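Local coordinates for protein type III pantothenate kinase (Campylobacter jejuni, PDB 2NRH) that probably phosphorylates pantothenate at the expense of ATP, the first step of coenzyme A biosynthesis, working as a homodimer, at residues B[110-115]-B[159-164]. The protein carries 2 engineered substitutions. Residues are numbered along the deposited sequence; the frame is centred on the assembly and turned at random.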
loop_
_atom_site.group_PDB
_atom_site.type_symbol
_atom_site.label_atom_id
_atom_site.label_comp_id
_atom_site.label_asym_id
_atom_site.label_seq_id
_atom_site.Cartn_x
_atom_site.Cartn_y
_atom_site.Cartn_z
ATOM N N PHE B 110 -1.281 -12.366 4.313
ATOM C CA PHE B 110 -1.618 -11.332 3.328
ATOM C C PHE B 110 -0.434 -10.522 2.869
ATOM O O PHE B 110 0.655 -10.617 3.439
ATOM C CB PHE B 110 -2.729 -10.410 3.812
ATOM C CG PHE B 110 -2.431 -9.739 5.112
ATOM C CD1 PHE B 110 -1.991 -8.399 5.126
ATOM C CD2 PHE B 110 -2.605 -10.431 6.331
ATOM C CE1 PHE B 110 -1.698 -7.756 6.342
ATOM C CE2 PHE B 110 -2.347 -9.791 7.565
ATOM C CZ PHE B 110 -1.881 -8.449 7.591
ATOM N N ILE B 111 -0.696 -9.706 1.851
ATOM C CA ILE B 111 0.363 -9.072 1.064
ATOM C C ILE B 111 0.130 -7.573 0.918
ATOM O O ILE B 111 -1.027 -7.031 0.729
ATOM C CB ILE B 111 0.535 -9.745 -0.378
ATOM C CG1 ILE B 111 0.626 -11.259 -0.272
ATOM C CG2 ILE B 111 1.719 -9.144 -1.176
ATOM C CD1 ILE B 111 0.364 -11.925 -1.576
ATOM N N LEU B 112 1.242 -6.894 0.991
ATOM C CA LEU B 112 1.232 -5.437 0.851
ATOM C C LEU B 112 2.281 -5.041 -0.175
ATOM O O LEU B 112 3.273 -5.757 -0.343
ATOM C CB LEU B 112 1.605 -4.890 2.233
ATOM C CG LEU B 112 0.626 -4.306 3.265
ATOM C CD1 LEU B 112 -0.691 -4.854 3.166
ATOM C CD2 LEU B 112 1.143 -4.404 4.694
ATOM N N PRO B 113 2.164 -3.860 -0.787
ATOM C CA PRO B 113 3.401 -3.514 -1.537
ATOM C C PRO B 113 4.618 -3.337 -0.617
ATOM O O PRO B 113 4.465 -2.958 0.573
ATOM C CB PRO B 113 3.055 -2.156 -2.228
ATOM C CG PRO B 113 1.555 -2.039 -2.170
ATOM C CD PRO B 113 1.203 -2.749 -0.820
ATOM N N GLY B 114 5.795 -3.664 -1.141
ATOM C CA GLY B 114 7.051 -3.216 -0.560
ATOM C C GLY B 114 7.161 -1.705 -0.542
ATOM O O GLY B 114 6.503 -1.011 -1.318
ATOM N N ILE B 115 7.977 -1.200 0.359
ATOM C CA ILE B 115 8.125 0.240 0.623
ATOM C C ILE B 115 8.595 1.048 -0.588
ATOM O O ILE B 115 8.020 2.133 -0.874
ATOM C CB ILE B 115 9.054 0.483 1.866
ATOM C CG1 ILE B 115 8.401 -0.099 3.121
ATOM C CG2 ILE B 115 9.356 1.974 2.086
ATOM C CD1 ILE B 115 9.268 0.073 4.342
ATOM N N TYR B 159 2.111 -0.738 10.185
ATOM C CA TYR B 159 2.090 -0.898 11.629
ATOM C C TYR B 159 0.730 -1.428 12.126
ATOM O O TYR B 159 0.683 -2.362 12.881
ATOM C CB TYR B 159 2.469 0.413 12.365
ATOM C CG TYR B 159 2.303 0.284 13.871
ATOM C CD1 TYR B 159 3.330 -0.247 14.663
ATOM C CD2 TYR B 159 1.094 0.627 14.504
ATOM C CE1 TYR B 159 3.176 -0.401 16.059
ATOM C CE2 TYR B 159 0.923 0.452 15.892
ATOM C CZ TYR B 159 1.973 -0.054 16.656
ATOM O OH TYR B 159 1.835 -0.185 18.034
ATOM N N LEU B 160 -0.373 -0.840 11.694
ATOM C CA LEU B 160 -1.664 -1.298 12.185
ATOM C C LEU B 160 -2.082 -2.655 11.666
ATOM O O LEU B 160 -2.624 -3.453 12.446
ATOM C CB LEU B 160 -2.780 -0.270 11.944
ATOM C CG LEU B 160 -2.714 1.118 12.604
ATOM C CD1 LEU B 160 -3.773 2.021 12.022
ATOM C CD2 LEU B 160 -2.866 0.970 14.113
ATOM N N LEU B 161 -1.851 -2.940 10.377
ATOM C CA LEU B 161 -2.094 -4.296 9.878
ATOM C C LEU B 161 -1.313 -5.326 10.649
ATOM O O LEU B 161 -1.857 -6.373 10.993
ATOM C CB LEU B 161 -1.806 -4.456 8.387
ATOM C CG LEU B 161 -2.929 -3.888 7.551
ATOM C CD1 LEU B 161 -2.324 -3.423 6.247
ATOM C CD2 LEU B 161 -4.095 -4.914 7.366
ATOM N N ILE B 162 -0.053 -5.066 10.933
ATOM C CA ILE B 162 0.681 -6.078 11.655
ATOM C C ILE B 162 0.252 -6.236 13.124
ATOM O O ILE B 162 0.271 -7.352 13.641
ATOM C CB ILE B 162 2.162 -5.862 11.602
ATOM C CG1 ILE B 162 2.683 -6.107 10.178
ATOM C CG2 ILE B 162 2.849 -6.733 12.656
ATOM C CD1 ILE B 162 4.010 -5.417 9.945
ATOM N N LYS B 163 -0.130 -5.123 13.761
ATOM C CA LYS B 163 -0.586 -5.112 15.147
ATOM C C LYS B 163 -1.865 -5.926 15.277
ATOM O O LYS B 163 -2.019 -6.723 16.180
ATOM C CB LYS B 163 -0.839 -3.674 15.655
ATOM C CG LYS B 163 -0.559 -3.499 17.164
ATOM C CD LYS B 163 -1.582 -2.635 17.869
ATOM C CE LYS B 163 -1.248 -1.153 17.788
ATOM N NZ LYS B 163 -0.921 -0.542 19.136
ATOM N N ASP B 164 -2.763 -5.712 14.345
ATOM C CA ASP B 164 -4.026 -6.395 14.328
ATOM C C ASP B 164 -3.855 -7.915 14.112
ATOM O O ASP B 164 -4.571 -8.711 14.716
ATOM C CB ASP B 164 -4.869 -5.785 13.209
ATOM C CG ASP B 164 -6.184 -6.441 13.056
ATOM O OD1 ASP B 164 -7.069 -6.219 13.902
ATOM O OD2 ASP B 164 -6.362 -7.173 12.075
#
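Leu-161, on helix 146-165, overlaps Phe-110 and Leu-112 of strand 105-113, one with each branch. Its CD2 lies 3.9 Å from CE1 of Phe-110, approaching the ring obliquely, and its CB is equally near that same ring atom, so the CE1-CZ side of the ring spans from CB to CD2. The other branch, CD1, meets both methyls of Leu-112, at 3.8 Å from CD1 and 3.9 Å from CD2 of that residue. Phe-110 and Leu-112 can share this partner because they stand two residues apart on one face of the strand, with Ile-111 turned to the other. With CG of Leu-161 beside its backbone N (chi1 -78°), a chi2 of 151° sends CD2 to the ring and CD1 to Leu-112. The side-chain packing is apolar and buries a modest 155 Å². From the second subunit, Tyr-152 meets Phe-110 with the ring planes at about 50°, and Gly-157 packs on Leu-161. Helix 146-165 thus packs on the same chain's strand 105-113, outermost in its mixed five-stranded sheet, near Arg-77 of the predicted substrate site (about 6 Å between side chains of Phe-110 and Arg-77), within the actin-like ATPase (ASKHA) fold of type III pantothenate kinases and at their dimer interface.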